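Local coordinates for superkiller protein 7 (Saccharomyces cerevisiae, PDB 4ZKE) that binds GTP with magnesium in a domain resembling those of the translational GTPases and probably assists cytoplasmic mRNA decay, at residues L177-D182 with I216-L221; A30-L35 with V133-C138; D137-S142 with D182-D187; L23-T28 with I107-S112. One frame throughout, in Å; residues are numbered along the deposited sequence.

Contact 1: L177-D182 with I216-L221; sequences LLNKAD and IPCSGL. With GTP (guanosine-5'-triphosphate), chain C.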
# COMPACT_ATOMS: atom_id res chain seq x y z
N LEU A 177 -8.32 4.47 -14.55
CA LEU A 177 -7.62 4.65 -15.81
C LEU A 177 -8.07 3.60 -16.82
O LEU A 177 -7.80 2.41 -16.66
CB LEU A 177 -6.10 4.57 -15.61
CG LEU A 177 -5.46 5.73 -14.83
CD1 LEU A 177 -3.95 5.53 -14.74
CD2 LEU A 177 -5.79 7.07 -15.47
N LEU A 178 -8.79 4.07 -17.83
CA LEU A 178 -9.22 3.24 -18.94
C LEU A 178 -8.05 3.08 -19.91
O LEU A 178 -7.90 3.86 -20.85
CB LEU A 178 -10.44 3.86 -19.61
CG LEU A 178 -11.66 4.07 -18.70
CD1 LEU A 178 -12.83 4.63 -19.49
CD2 LEU A 178 -12.07 2.79 -17.99
N ASN A 179 -7.24 2.06 -19.66
CA ASN A 179 -5.92 1.93 -20.29
C ASN A 179 -5.94 1.14 -21.60
O ASN A 179 -6.93 0.49 -21.94
CB ASN A 179 -4.95 1.28 -19.30
CG ASN A 179 -3.49 1.51 -19.65
OD1 ASN A 179 -3.15 2.46 -20.35
ND2 ASN A 179 -2.63 0.62 -19.18
N LYS A 180 -4.82 1.20 -22.32
CA LYS A 180 -4.65 0.51 -23.60
C LYS A 180 -5.68 0.98 -24.62
O LYS A 180 -6.15 0.20 -25.44
CB LYS A 180 -4.74 -1.00 -23.42
CG LYS A 180 -3.81 -1.57 -22.36
CD LYS A 180 -3.47 -3.02 -22.64
CE LYS A 180 -2.80 -3.67 -21.46
NZ LYS A 180 -2.55 -5.12 -21.70
N ALA A 181 -6.02 2.27 -24.56
CA ALA A 181 -6.98 2.85 -25.48
C ALA A 181 -6.47 2.77 -26.92
O ALA A 181 -7.26 2.81 -27.87
CB ALA A 181 -7.27 4.29 -25.10
N ASP A 182 -5.15 2.66 -27.09
CA ASP A 182 -4.55 2.56 -28.41
C ASP A 182 -4.92 1.24 -29.10
O ASP A 182 -5.07 1.20 -30.32
CB ASP A 182 -3.03 2.67 -28.32
CG ASP A 182 -2.41 1.60 -27.44
OD1 ASP A 182 -2.81 1.49 -26.26
OD2 ASP A 182 -1.53 0.86 -27.93
N ILE A 216 -10.52 8.37 -16.62
CA ILE A 216 -9.56 8.97 -17.54
C ILE A 216 -9.07 7.92 -18.53
O ILE A 216 -8.45 6.94 -18.14
CB ILE A 216 -8.33 9.55 -16.80
CG1 ILE A 216 -8.77 10.63 -15.80
CG2 ILE A 216 -7.33 10.13 -17.80
CD1 ILE A 216 -7.65 11.15 -14.92
N PRO A 217 -9.36 8.12 -19.83
CA PRO A 217 -8.81 7.20 -20.83
C PRO A 217 -7.34 7.49 -21.09
O PRO A 217 -6.93 8.65 -21.00
CB PRO A 217 -9.65 7.50 -22.07
CG PRO A 217 -9.98 8.94 -21.93
CD PRO A 217 -10.16 9.19 -20.45
N CYS A 218 -6.56 6.46 -21.39
CA CYS A 218 -5.14 6.66 -21.62
C CYS A 218 -4.47 5.46 -22.26
O CYS A 218 -5.08 4.39 -22.42
CB CYS A 218 -4.43 6.97 -20.30
SG CYS A 218 -4.54 5.62 -19.10
N SER A 219 -3.21 5.66 -22.64
CA SER A 219 -2.33 4.58 -23.07
C SER A 219 -1.00 4.72 -22.33
O SER A 219 -0.23 5.64 -22.60
CB SER A 219 -2.11 4.61 -24.58
OG SER A 219 -1.24 3.57 -24.98
N GLY A 220 -0.74 3.82 -21.40
CA GLY A 220 0.47 3.89 -20.60
C GLY A 220 1.70 3.60 -21.44
O GLY A 220 2.78 4.10 -21.15
N LEU A 221 1.53 2.79 -22.47
CA LEU A 221 2.65 2.44 -23.35
C LEU A 221 3.04 3.61 -24.24
O LEU A 221 4.22 3.98 -24.31
CB LEU A 221 2.29 1.22 -24.21
CG LEU A 221 3.36 0.73 -25.18
CD1 LEU A 221 4.67 0.44 -24.45
CD2 LEU A 221 2.87 -0.52 -25.89
PG GTP C . 1.10 -7.16 -13.53
O1G GTP C . 2.42 -6.66 -12.99
O2G GTP C . 1.19 -8.66 -13.71
O3G GTP C . -0.03 -6.84 -12.58
O3B GTP C . 0.82 -6.49 -14.96
PB GTP C . 0.70 -4.89 -15.11
O1B GTP C . 1.83 -4.24 -14.34
O2B GTP C . -0.64 -4.39 -14.63
O3A GTP C . 0.87 -4.59 -16.68
PA GTP C . 2.27 -4.59 -17.48
O1A GTP C . 2.93 -3.25 -17.32
O2A GTP C . 3.19 -5.72 -17.07
O5' GTP C . 1.82 -4.78 -19.02
C5' GTP C . 1.20 -5.95 -19.49
C4' GTP C . 1.38 -6.02 -21.00
O4' GTP C . 0.55 -5.04 -21.60
C3' GTP C . 2.81 -5.72 -21.44
O3' GTP C . 3.22 -6.66 -22.40
C2' GTP C . 2.76 -4.34 -22.06
O2' GTP C . 3.62 -4.24 -23.16
C1' GTP C . 1.29 -4.18 -22.45
N9 GTP C . 0.81 -2.81 -22.26
C8 GTP C . 0.82 -2.06 -21.11
N7 GTP C . 0.27 -0.85 -21.39
C5 GTP C . -0.10 -0.83 -22.69
C6 GTP C . -0.70 0.14 -23.49
O6 GTP C . -1.01 1.24 -23.03
N1 GTP C . -0.94 -0.14 -24.82
C2 GTP C . -0.60 -1.37 -25.34
N2 GTP C . -0.84 -1.64 -26.62
N3 GTP C . -0.01 -2.32 -24.55
C4 GTP C . 0.24 -2.05 -23.25
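Gly220 N donates to Asn179 OD1 at 3.0 Å, on a lone pair in the amide's carbonyl plane, and so joins two guanine-binding loops: the NKxD motif at Asn179 to Asp182 and the Ser219 to Leu221 turn. Asn179 suits its place because the other end of its amide, ND2, is bonded to Ala30 O of the P-loop. Asp182 suits its own because its two carboxylate oxygens can accept from both N-H groups on this edge of the base: GTP N1 gives to OD1 at 2.9 Å and GTP N2 to OD2 at 2.9 Å. Base O6 receives Leu221 N at 3.0 Å, with Ser219 OG close by. Behind the site, Ala181 N bonds to Cys218 O at 3.2 Å, and strands 174-179 and 213-217 run parallel, Leu178 giving its N to Ile216 O and its O to Cys218 N. Leu177 and Ile216 lie side by side, buried on one face of this sheet. Lys180, extended beyond CG, stretches over one face of the guanine; its NZ reaches GTP O4', Asn29 O and Asp137 OD2. CG of Lys180 rests 3.7 Å from GTP C6, and against the opposite face Leu221 CD2 sits 3.6 Å from GTP C2.

Contact 2: A30-L35 with V133-C138; sequences AGKSTL and VLVIDC. With MG (magnesium ion), chain B; GTP (guanosine-5'-triphosphate), chain C.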
# COMPACT_ATOMS: atom_id res chain seq x y z
N ALA A 30 -2.78 -5.42 -16.88
CA ALA A 30 -3.56 -4.19 -16.99
C ALA A 30 -2.73 -3.03 -17.54
O ALA A 30 -3.26 -2.16 -18.23
CB ALA A 30 -4.14 -3.82 -15.63
N GLY A 31 -1.44 -3.03 -17.23
CA GLY A 31 -0.53 -2.01 -17.71
C GLY A 31 -0.06 -1.07 -16.62
O GLY A 31 0.40 0.04 -16.89
N LYS A 32 -0.18 -1.51 -15.37
CA LYS A 32 0.19 -0.69 -14.22
C LYS A 32 1.68 -0.32 -14.24
O LYS A 32 2.04 0.85 -14.13
CB LYS A 32 -0.15 -1.41 -12.92
CG LYS A 32 -1.62 -1.77 -12.80
CD LYS A 32 -1.93 -2.39 -11.46
CE LYS A 32 -1.31 -3.77 -11.29
NZ LYS A 32 -1.84 -4.75 -12.26
N SER A 33 2.54 -1.33 -14.37
CA SER A 33 3.98 -1.10 -14.35
C SER A 33 4.41 -0.26 -15.55
O SER A 33 5.18 0.69 -15.41
CB SER A 33 4.73 -2.43 -14.33
OG SER A 33 4.46 -3.14 -13.14
N THR A 34 3.91 -0.61 -16.73
CA THR A 34 4.20 0.15 -17.94
C THR A 34 3.82 1.62 -17.78
O THR A 34 4.65 2.51 -17.95
CB THR A 34 3.44 -0.43 -19.16
OG1 THR A 34 3.88 -1.78 -19.39
CG2 THR A 34 3.69 0.40 -20.42
N LEU A 35 2.55 1.86 -17.43
CA LEU A 35 2.03 3.21 -17.31
C LEU A 35 2.83 4.02 -16.31
O LEU A 35 3.17 5.18 -16.53
CB LEU A 35 0.56 3.18 -16.90
CG LEU A 35 -0.15 4.54 -16.80
CD1 LEU A 35 -1.59 4.41 -17.29
CD2 LEU A 35 -0.12 5.07 -15.37
N VAL A 133 -5.68 4.25 -7.66
CA VAL A 133 -5.70 4.30 -9.12
C VAL A 133 -5.96 2.91 -9.66
O VAL A 133 -5.08 2.04 -9.63
CB VAL A 133 -4.39 4.86 -9.70
CG1 VAL A 133 -4.41 4.82 -11.22
CG2 VAL A 133 -4.20 6.29 -9.24
N LEU A 134 -7.18 2.70 -10.13
CA LEU A 134 -7.60 1.41 -10.67
C LEU A 134 -7.35 1.38 -12.17
O LEU A 134 -7.99 2.11 -12.93
CB LEU A 134 -9.08 1.16 -10.37
CG LEU A 134 -9.68 -0.12 -10.94
CD1 LEU A 134 -8.97 -1.35 -10.40
CD2 LEU A 134 -11.17 -0.17 -10.64
N VAL A 135 -6.42 0.52 -12.58
CA VAL A 135 -6.04 0.43 -13.99
C VAL A 135 -6.77 -0.73 -14.66
O VAL A 135 -6.76 -1.85 -14.16
CB VAL A 135 -4.51 0.23 -14.14
CG1 VAL A 135 -4.12 0.21 -15.60
CG2 VAL A 135 -3.77 1.34 -13.41
N ILE A 136 -7.39 -0.44 -15.79
CA ILE A 136 -8.23 -1.41 -16.48
C ILE A 136 -7.88 -1.53 -17.96
O ILE A 136 -7.74 -0.53 -18.66
CB ILE A 136 -9.72 -1.04 -16.33
CG1 ILE A 136 -10.10 -1.06 -14.85
CG2 ILE A 136 -10.61 -1.99 -17.13
CD1 ILE A 136 -11.43 -0.45 -14.57
N ASP A 137 -7.73 -2.78 -18.41
CA ASP A 137 -7.44 -3.08 -19.80
C ASP A 137 -8.73 -3.02 -20.63
O ASP A 137 -9.64 -3.83 -20.44
CB ASP A 137 -6.79 -4.45 -19.93
CG ASP A 137 -6.20 -4.70 -21.31
OD1 ASP A 137 -6.59 -4.00 -22.27
OD2 ASP A 137 -5.36 -5.61 -21.43
N CYS A 138 -8.79 -2.07 -21.55
CA CYS A 138 -9.99 -1.85 -22.35
C CYS A 138 -9.90 -2.50 -23.73
O CYS A 138 -10.80 -2.32 -24.56
CB CYS A 138 -10.24 -0.36 -22.51
SG CYS A 138 -10.63 0.47 -20.97
MG MG B . 3.31 -4.88 -13.00
PG GTP C . 1.10 -7.16 -13.53
O1G GTP C . 2.42 -6.66 -12.99
O2G GTP C . 1.19 -8.66 -13.71
O3G GTP C . -0.03 -6.84 -12.58
O3B GTP C . 0.82 -6.49 -14.96
PB GTP C . 0.70 -4.89 -15.11
O1B GTP C . 1.83 -4.24 -14.34
O2B GTP C . -0.64 -4.39 -14.63
O3A GTP C . 0.87 -4.59 -16.68
PA GTP C . 2.27 -4.59 -17.48
O1A GTP C . 2.93 -3.25 -17.32
O2A GTP C . 3.19 -5.72 -17.07
O5' GTP C . 1.82 -4.78 -19.02
C5' GTP C . 1.20 -5.95 -19.49
C4' GTP C . 1.38 -6.02 -21.00
O4' GTP C . 0.55 -5.04 -21.60
C3' GTP C . 2.81 -5.72 -21.44
O3' GTP C . 3.22 -6.66 -22.40
C2' GTP C . 2.76 -4.34 -22.06
O2' GTP C . 3.62 -4.24 -23.16
C1' GTP C . 1.29 -4.18 -22.45
N9 GTP C . 0.81 -2.81 -22.26
C8 GTP C . 0.82 -2.06 -21.11
N7 GTP C . 0.27 -0.85 -21.39
C5 GTP C . -0.10 -0.83 -22.69
C6 GTP C . -0.70 0.14 -23.49
O6 GTP C . -1.01 1.24 -23.03
N1 GTP C . -0.94 -0.14 -24.82
C2 GTP C . -0.60 -1.37 -25.34
N2 GTP C . -0.84 -1.64 -26.62
N3 GTP C . -0.01 -2.32 -24.55
C4 GTP C . 0.24 -2.05 -23.25
O HOH W 1 2.30 -3.98 -11.38
O HOH W 2 4.54 -5.49 -14.64
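Lys32 and Val135 meet where the P-loop turns into helix 32-42. CB of the lysine lies 3.5 Å from GTP O2B. With CG anti to the carbonyl carbon (chi1 -58°), that methylene drops between the β-phosphate and the strand, 3.8 Å from Val135 CB; a branched apolar residue gives it a smooth wall. Bends at chi3 and chi4 then fold the chain round the phosphate, bringing CE beside both O2B and O3G. At the tip, NZ bridges the β- and γ-phosphates, 2.7 Å from GTP O2B and 2.8 Å from GTP O3G, and also bonds to Gly26 O. A methionine here would probably leave these two phosphate oxygens without their shared positive charge. O2B is further held by the amides of Gly31 and Lys32, while Ser33 OG binds the magnesium ion at 2.1 Å beside GTP O1B and O1G. At Gly31 a CB would run into GTP N7 and, at these backbone angles, into the preceding carbonyl O, so the lack of a side chain suits the place. Ala30 CB packs 4.0 Å from Val135 CG1. Strand 131-137 thus underlies the P-loop, between strands 18-25 and 174-179, while Leu35 of the helix rests on Phe24 and Leu177 of those neighbours.

Contact 3: D137-S142 with D182-D187; sequences DCNYDS and DLISWD. With GTP (guanosine-5'-triphosphate), chain C.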
# COMPACT_ATOMS: atom_id res chain seq x y z
N ASP A 137 -7.73 -2.78 -18.41
CA ASP A 137 -7.44 -3.08 -19.80
C ASP A 137 -8.73 -3.02 -20.63
O ASP A 137 -9.64 -3.83 -20.44
CB ASP A 137 -6.79 -4.45 -19.93
CG ASP A 137 -6.20 -4.70 -21.31
OD1 ASP A 137 -6.59 -4.00 -22.27
OD2 ASP A 137 -5.36 -5.61 -21.43
N CYS A 138 -8.79 -2.07 -21.55
CA CYS A 138 -9.99 -1.85 -22.35
C CYS A 138 -9.90 -2.50 -23.73
O CYS A 138 -10.80 -2.32 -24.56
CB CYS A 138 -10.24 -0.36 -22.51
SG CYS A 138 -10.63 0.47 -20.97
N ASN A 139 -8.84 -3.26 -23.97
CA ASN A 139 -8.69 -3.98 -25.22
C ASN A 139 -9.86 -4.94 -25.42
O ASN A 139 -10.54 -5.31 -24.46
CB ASN A 139 -7.37 -4.75 -25.25
CG ASN A 139 -7.06 -5.35 -26.61
OD1 ASN A 139 -7.59 -4.92 -27.63
ND2 ASN A 139 -6.19 -6.36 -26.62
N TYR A 140 -10.11 -5.32 -26.66
CA TYR A 140 -11.22 -6.21 -26.98
C TYR A 140 -11.05 -7.55 -26.28
O TYR A 140 -9.93 -8.05 -26.15
CB TYR A 140 -11.34 -6.40 -28.49
CG TYR A 140 -11.58 -5.11 -29.24
CD1 TYR A 140 -12.79 -4.43 -29.11
CD2 TYR A 140 -10.61 -4.57 -30.07
CE1 TYR A 140 -13.02 -3.25 -29.78
CE2 TYR A 140 -10.83 -3.39 -30.75
CZ TYR A 140 -12.04 -2.73 -30.60
OH TYR A 140 -12.27 -1.56 -31.27
N ASP A 141 -12.16 -8.08 -25.78
CA ASP A 141 -12.23 -9.40 -25.15
C ASP A 141 -11.59 -9.43 -23.75
O ASP A 141 -12.01 -10.22 -22.90
CB ASP A 141 -11.58 -10.47 -26.04
CG ASP A 141 -12.15 -10.48 -27.45
OD1 ASP A 141 -13.35 -10.19 -27.61
OD2 ASP A 141 -11.39 -10.80 -28.39
N SER A 142 -10.59 -8.59 -23.50
CA SER A 142 -9.94 -8.55 -22.20
C SER A 142 -10.91 -8.05 -21.12
O SER A 142 -11.02 -8.65 -20.05
CB SER A 142 -8.70 -7.65 -22.24
OG SER A 142 -7.73 -8.16 -23.14
N ASP A 182 -5.15 2.66 -27.09
CA ASP A 182 -4.55 2.56 -28.41
C ASP A 182 -4.92 1.24 -29.10
O ASP A 182 -5.07 1.20 -30.32
CB ASP A 182 -3.03 2.67 -28.32
CG ASP A 182 -2.41 1.60 -27.44
OD1 ASP A 182 -2.81 1.49 -26.26
OD2 ASP A 182 -1.53 0.86 -27.93
N LEU A 183 -5.09 0.18 -28.32
CA LEU A 183 -5.42 -1.13 -28.88
C LEU A 183 -6.86 -1.21 -29.36
O LEU A 183 -7.28 -2.22 -29.91
CB LEU A 183 -5.17 -2.23 -27.84
CG LEU A 183 -3.72 -2.53 -27.48
CD1 LEU A 183 -3.66 -3.62 -26.42
CD2 LEU A 183 -2.91 -2.94 -28.71
N ILE A 184 -7.62 -0.14 -29.14
CA ILE A 184 -9.00 -0.06 -29.62
C ILE A 184 -9.21 1.22 -30.43
O ILE A 184 -10.34 1.58 -30.75
CB ILE A 184 -10.01 -0.12 -28.46
CG1 ILE A 184 -9.77 1.02 -27.46
CG2 ILE A 184 -9.92 -1.47 -27.75
CD1 ILE A 184 -10.88 1.20 -26.44
N SER A 185 -8.11 1.90 -30.75
CA SER A 185 -8.15 3.13 -31.54
C SER A 185 -9.12 4.15 -30.95
O SER A 185 -9.80 4.87 -31.68
CB SER A 185 -8.54 2.80 -32.99
OG SER A 185 -7.58 1.95 -33.59
N TRP A 186 -9.18 4.19 -29.62
CA TRP A 186 -10.04 5.12 -28.90
C TRP A 186 -11.50 4.99 -29.33
O TRP A 186 -12.19 5.98 -29.57
CB TRP A 186 -9.54 6.56 -29.09
CG TRP A 186 -8.25 6.84 -28.37
CD1 TRP A 186 -6.99 6.49 -28.77
CD2 TRP A 186 -8.10 7.53 -27.12
NE1 TRP A 186 -6.07 6.92 -27.85
CE2 TRP A 186 -6.72 7.56 -26.83
CE3 TRP A 186 -8.99 8.13 -26.22
CZ2 TRP A 186 -6.21 8.17 -25.68
CZ3 TRP A 186 -8.49 8.73 -25.08
CH2 TRP A 186 -7.11 8.74 -24.82
N ASP A 187 -11.94 3.74 -29.44
CA ASP A 187 -13.34 3.41 -29.72
C ASP A 187 -14.25 4.14 -28.73
O ASP A 187 -14.35 3.75 -27.57
CB ASP A 187 -13.53 1.89 -29.63
CG ASP A 187 -14.89 1.43 -30.14
OD1 ASP A 187 -15.88 2.18 -29.99
OD2 ASP A 187 -14.96 0.31 -30.67
PG GTP C . 1.10 -7.16 -13.53
O1G GTP C . 2.42 -6.66 -12.99
O2G GTP C . 1.19 -8.66 -13.71
O3G GTP C . -0.03 -6.84 -12.58
O3B GTP C . 0.82 -6.49 -14.96
PB GTP C . 0.70 -4.89 -15.11
O1B GTP C . 1.83 -4.24 -14.34
O2B GTP C . -0.64 -4.39 -14.63
O3A GTP C . 0.87 -4.59 -16.68
PA GTP C . 2.27 -4.59 -17.48
O1A GTP C . 2.93 -3.25 -17.32
O2A GTP C . 3.19 -5.72 -17.07
O5' GTP C . 1.82 -4.78 -19.02
C5' GTP C . 1.20 -5.95 -19.49
C4' GTP C . 1.38 -6.02 -21.00
O4' GTP C . 0.55 -5.04 -21.60
C3' GTP C . 2.81 -5.72 -21.44
O3' GTP C . 3.22 -6.66 -22.40
C2' GTP C . 2.76 -4.34 -22.06
O2' GTP C . 3.62 -4.24 -23.16
C1' GTP C . 1.29 -4.18 -22.45
N9 GTP C . 0.81 -2.81 -22.26
C8 GTP C . 0.82 -2.06 -21.11
N7 GTP C . 0.27 -0.85 -21.39
C5 GTP C . -0.10 -0.83 -22.69
C6 GTP C . -0.70 0.14 -23.49
O6 GTP C . -1.01 1.24 -23.03
N1 GTP C . -0.94 -0.14 -24.82
C2 GTP C . -0.60 -1.37 -25.34
N2 GTP C . -0.84 -1.64 -26.62
N3 GTP C . -0.01 -2.32 -24.55
C4 GTP C . 0.24 -2.05 -23.25
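Asn139 and Leu183 bring two loops together with CA atoms 5.7 Å apart; the first loop is shaped by an Asx turn in which Asp137 OD1 accepts from Asn139 N, and the second follows a short 3-10 turn, where Ser185 N bonds back to Asp182 O. Ile184 loses the most surface to the other segment. Its CG2 stands over one face of the Tyr140 ring, 3.8 Å from the centroid and 15° off the normal, a CH-pi contact, and the same methyl lies 3.4 Å from Cys138 O. That carbonyl is bonded to Arg190 NE, so its polar need is met outside the apolar contact. The tyrosine carries its hydroxyl past the isoleucine to Asp187, where OH makes a weak hydrogen bond of 3.3 Å to OD2, which lies at the ring's edge near its plane, with ring and carboxylate planes 66° apart. Asp187 suits the N-cap of helix 188-204, since its other oxygen, OD1, takes the amide of Arg190. Asn139 CG, anti to the backbone N (chi1 -171°), lies across Leu183, 3.8 Å from CB. Leu183 in turn sets CG and CD2 against GTP N2, CD2 at 3.2 Å, placing an apolar wall beside the amino group. An alanine in place of Asp182 would probably leave N1 and N2 of the guanine without their acceptors and so weaken the choice of this base. Both loops leave the C-terminal ends of neighbouring parallel strands, the edge where P-loop GTPases bind the nucleotide, and the second begins at the aspartate that ends the NKxD motif.

Contact 4: L23-T28 with I107-S112; sequences LFLGDT and IDTPGS. With GTP (guanosine-5'-triphosphate), chain C.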
# COMPACT_ATOMS: atom_id res chain seq x y z
N LEU A 23 -1.84 4.77 -4.87
CA LEU A 23 -1.70 3.31 -4.98
C LEU A 23 -2.36 2.78 -6.25
O LEU A 23 -3.56 2.94 -6.44
CB LEU A 23 -2.30 2.62 -3.75
CG LEU A 23 -2.15 1.10 -3.68
CD1 LEU A 23 -0.70 0.71 -3.48
CD2 LEU A 23 -3.00 0.51 -2.57
N PHE A 24 -1.56 2.13 -7.09
CA PHE A 24 -2.05 1.56 -8.34
C PHE A 24 -2.51 0.11 -8.17
O PHE A 24 -1.78 -0.72 -7.64
CB PHE A 24 -0.97 1.65 -9.42
CG PHE A 24 -0.69 3.06 -9.86
CD1 PHE A 24 0.01 3.93 -9.05
CD2 PHE A 24 -1.15 3.52 -11.09
CE1 PHE A 24 0.26 5.23 -9.45
CE2 PHE A 24 -0.90 4.82 -11.49
CZ PHE A 24 -0.20 5.67 -10.67
N LEU A 25 -3.73 -0.16 -8.63
CA LEU A 25 -4.36 -1.47 -8.46
C LEU A 25 -4.95 -1.95 -9.78
O LEU A 25 -5.30 -1.15 -10.64
CB LEU A 25 -5.47 -1.40 -7.41
CG LEU A 25 -5.03 -1.00 -6.00
CD1 LEU A 25 -6.21 -0.46 -5.22
CD2 LEU A 25 -4.41 -2.18 -5.28
N GLY A 26 -5.07 -3.27 -9.93
CA GLY A 26 -5.67 -3.84 -11.11
C GLY A 26 -5.20 -5.25 -11.39
O GLY A 26 -4.22 -5.71 -10.81
N ASP A 27 -5.91 -5.94 -12.29
CA ASP A 27 -5.55 -7.30 -12.68
C ASP A 27 -4.18 -7.33 -13.34
O ASP A 27 -3.62 -6.29 -13.70
CB ASP A 27 -6.58 -7.87 -13.65
CG ASP A 27 -7.98 -7.89 -13.07
OD1 ASP A 27 -8.11 -7.81 -11.83
OD2 ASP A 27 -8.94 -8.00 -13.86
N THR A 28 -3.64 -8.54 -13.51
CA THR A 28 -2.40 -8.70 -14.25
C THR A 28 -2.62 -8.27 -15.70
O THR A 28 -3.75 -8.34 -16.20
CB THR A 28 -1.90 -10.17 -14.22
OG1 THR A 28 -0.59 -10.24 -14.80
CG2 THR A 28 -2.84 -11.10 -14.98
N ILE A 107 2.85 3.99 -5.84
CA ILE A 107 3.02 2.60 -5.41
C ILE A 107 2.46 1.61 -6.44
O ILE A 107 1.28 1.63 -6.77
CB ILE A 107 2.34 2.35 -4.05
CG1 ILE A 107 2.97 3.25 -2.98
CG2 ILE A 107 2.49 0.88 -3.64
CD1 ILE A 107 2.32 3.18 -1.63
N ASP A 108 3.35 0.75 -6.92
CA ASP A 108 2.99 -0.31 -7.86
C ASP A 108 2.66 -1.58 -7.07
O ASP A 108 3.25 -1.83 -6.03
CB ASP A 108 4.13 -0.58 -8.84
CG ASP A 108 3.72 -1.49 -9.99
OD1 ASP A 108 2.51 -1.64 -10.25
OD2 ASP A 108 4.63 -2.05 -10.65
N THR A 109 1.70 -2.35 -7.57
CA THR A 109 1.32 -3.60 -6.91
C THR A 109 1.12 -4.69 -7.95
O THR A 109 0.75 -4.41 -9.09
CB THR A 109 0.04 -3.45 -6.08
OG1 THR A 109 -1.08 -3.24 -6.94
CG2 THR A 109 0.16 -2.29 -5.10
N PRO A 110 1.37 -5.95 -7.56
CA PRO A 110 1.19 -7.05 -8.51
C PRO A 110 -0.28 -7.39 -8.73
O PRO A 110 -1.07 -7.29 -7.80
CB PRO A 110 1.93 -8.21 -7.83
CG PRO A 110 1.83 -7.92 -6.38
CD PRO A 110 1.84 -6.42 -6.24
N GLY A 111 -0.62 -7.77 -9.96
CA GLY A 111 -1.98 -8.13 -10.31
C GLY A 111 -2.23 -9.63 -10.38
O GLY A 111 -3.34 -10.09 -10.12
N SER A 112 -1.20 -10.40 -10.73
CA SER A 112 -1.32 -11.85 -10.79
C SER A 112 -1.75 -12.37 -9.42
O SER A 112 -1.12 -12.07 -8.41
CB SER A 112 -0.00 -12.51 -11.22
OG SER A 112 1.05 -12.19 -10.32
PG GTP C . 1.10 -7.16 -13.53
O1G GTP C . 2.42 -6.66 -12.99
O2G GTP C . 1.19 -8.66 -13.71
O3G GTP C . -0.03 -6.84 -12.58
O3B GTP C . 0.82 -6.49 -14.96
PB GTP C . 0.70 -4.89 -15.11
O1B GTP C . 1.83 -4.24 -14.34
O2B GTP C . -0.64 -4.39 -14.63
O3A GTP C . 0.87 -4.59 -16.68
PA GTP C . 2.27 -4.59 -17.48
O1A GTP C . 2.93 -3.25 -17.32
O2A GTP C . 3.19 -5.72 -17.07
O5' GTP C . 1.82 -4.78 -19.02
C5' GTP C . 1.20 -5.95 -19.49
C4' GTP C . 1.38 -6.02 -21.00
O4' GTP C . 0.55 -5.04 -21.60
C3' GTP C . 2.81 -5.72 -21.44
O3' GTP C . 3.22 -6.66 -22.40
C2' GTP C . 2.76 -4.34 -22.06
O2' GTP C . 3.62 -4.24 -23.16
C1' GTP C . 1.29 -4.18 -22.45
N9 GTP C . 0.81 -2.81 -22.26
C8 GTP C . 0.82 -2.06 -21.11
N7 GTP C . 0.27 -0.85 -21.39
C5 GTP C . -0.10 -0.83 -22.69
C6 GTP C . -0.70 0.14 -23.49
O6 GTP C . -1.01 1.24 -23.03
N1 GTP C . -0.94 -0.14 -24.82
C2 GTP C . -0.60 -1.37 -25.34
N2 GTP C . -0.84 -1.64 -26.62
N3 GTP C . -0.01 -2.32 -24.55
C4 GTP C . 0.24 -2.05 -23.25
O HOH W 3 -2.85 -4.76 -8.13
O HOH W 4 -5.26 -10.73 -12.71
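Ile107, Leu23 and Phe24 give up the most surface where strands 18-25 and 102-108 pair in parallel. Ile107 and Leu23 form the bridge, CA to CA 4.8 Å, with their side chains on the same face of the sheet, where Leu23 also packs on Ser123 and Ile124 of helix 113-127. Phe24 N donates to Ile107 O at 2.9 Å and 168°, almost straight in line with the carbonyl, and the same oxygen lies near the plane of the Phe24 ring, at its edge. The ring itself turns to the other face, against Leu35 and Leu36 of helix 32-42. Beyond this pair the strands part, and Thr109 spans the gap: a chi1 of 68° sets its hydroxyl between the backbone N and the carbonyl carbon, from where OG1 donates to Phe24 O at 2.7 Å, in the carbonyl plane. A water fills in next, giving a proton to the same OG1 and to Pro110 O while accepting from Gly26 N. Further along, Gly111 CA comes to 3.3 Å from Gly26 O, and any CB would collide with the P-loop backbone. Asp108 to Gly111 is the DxxG motif. Gly111 N makes a weak bond to GTP O3G, and Thr28 OG1 reaches GTP O2G at 2.6 Å; losing the γ-phosphate would probably leave both without these partners. Ser112 stands where translational GTPases usually carry a histidine; a serine hydroxyl would probably not replace the imidazole, which is consistent with the intact GTP in the site.

From the N terminus, strand 18-25 opens contact 4 and the following P-loop and helix 32-42 open contact 2. Contact 4 closes first, at 107-112, and contact 2 at 133-138, so the two cross, and Ser33 OG meets Asp108 OD2 between them. Contact 3 starts on the residues where contact 2 ends, sharing Asp137 and Cys138. It closes at 182-187, after contact 1 has opened at 177-182; these two also cross, with Asp182 in both, before contact 1 closes at 216-221. Contact 4 reaches one side of the sheet and contact 1 its far edge strand. Together they join five parallel strands around one GTP, from γ-phosphate to guanine.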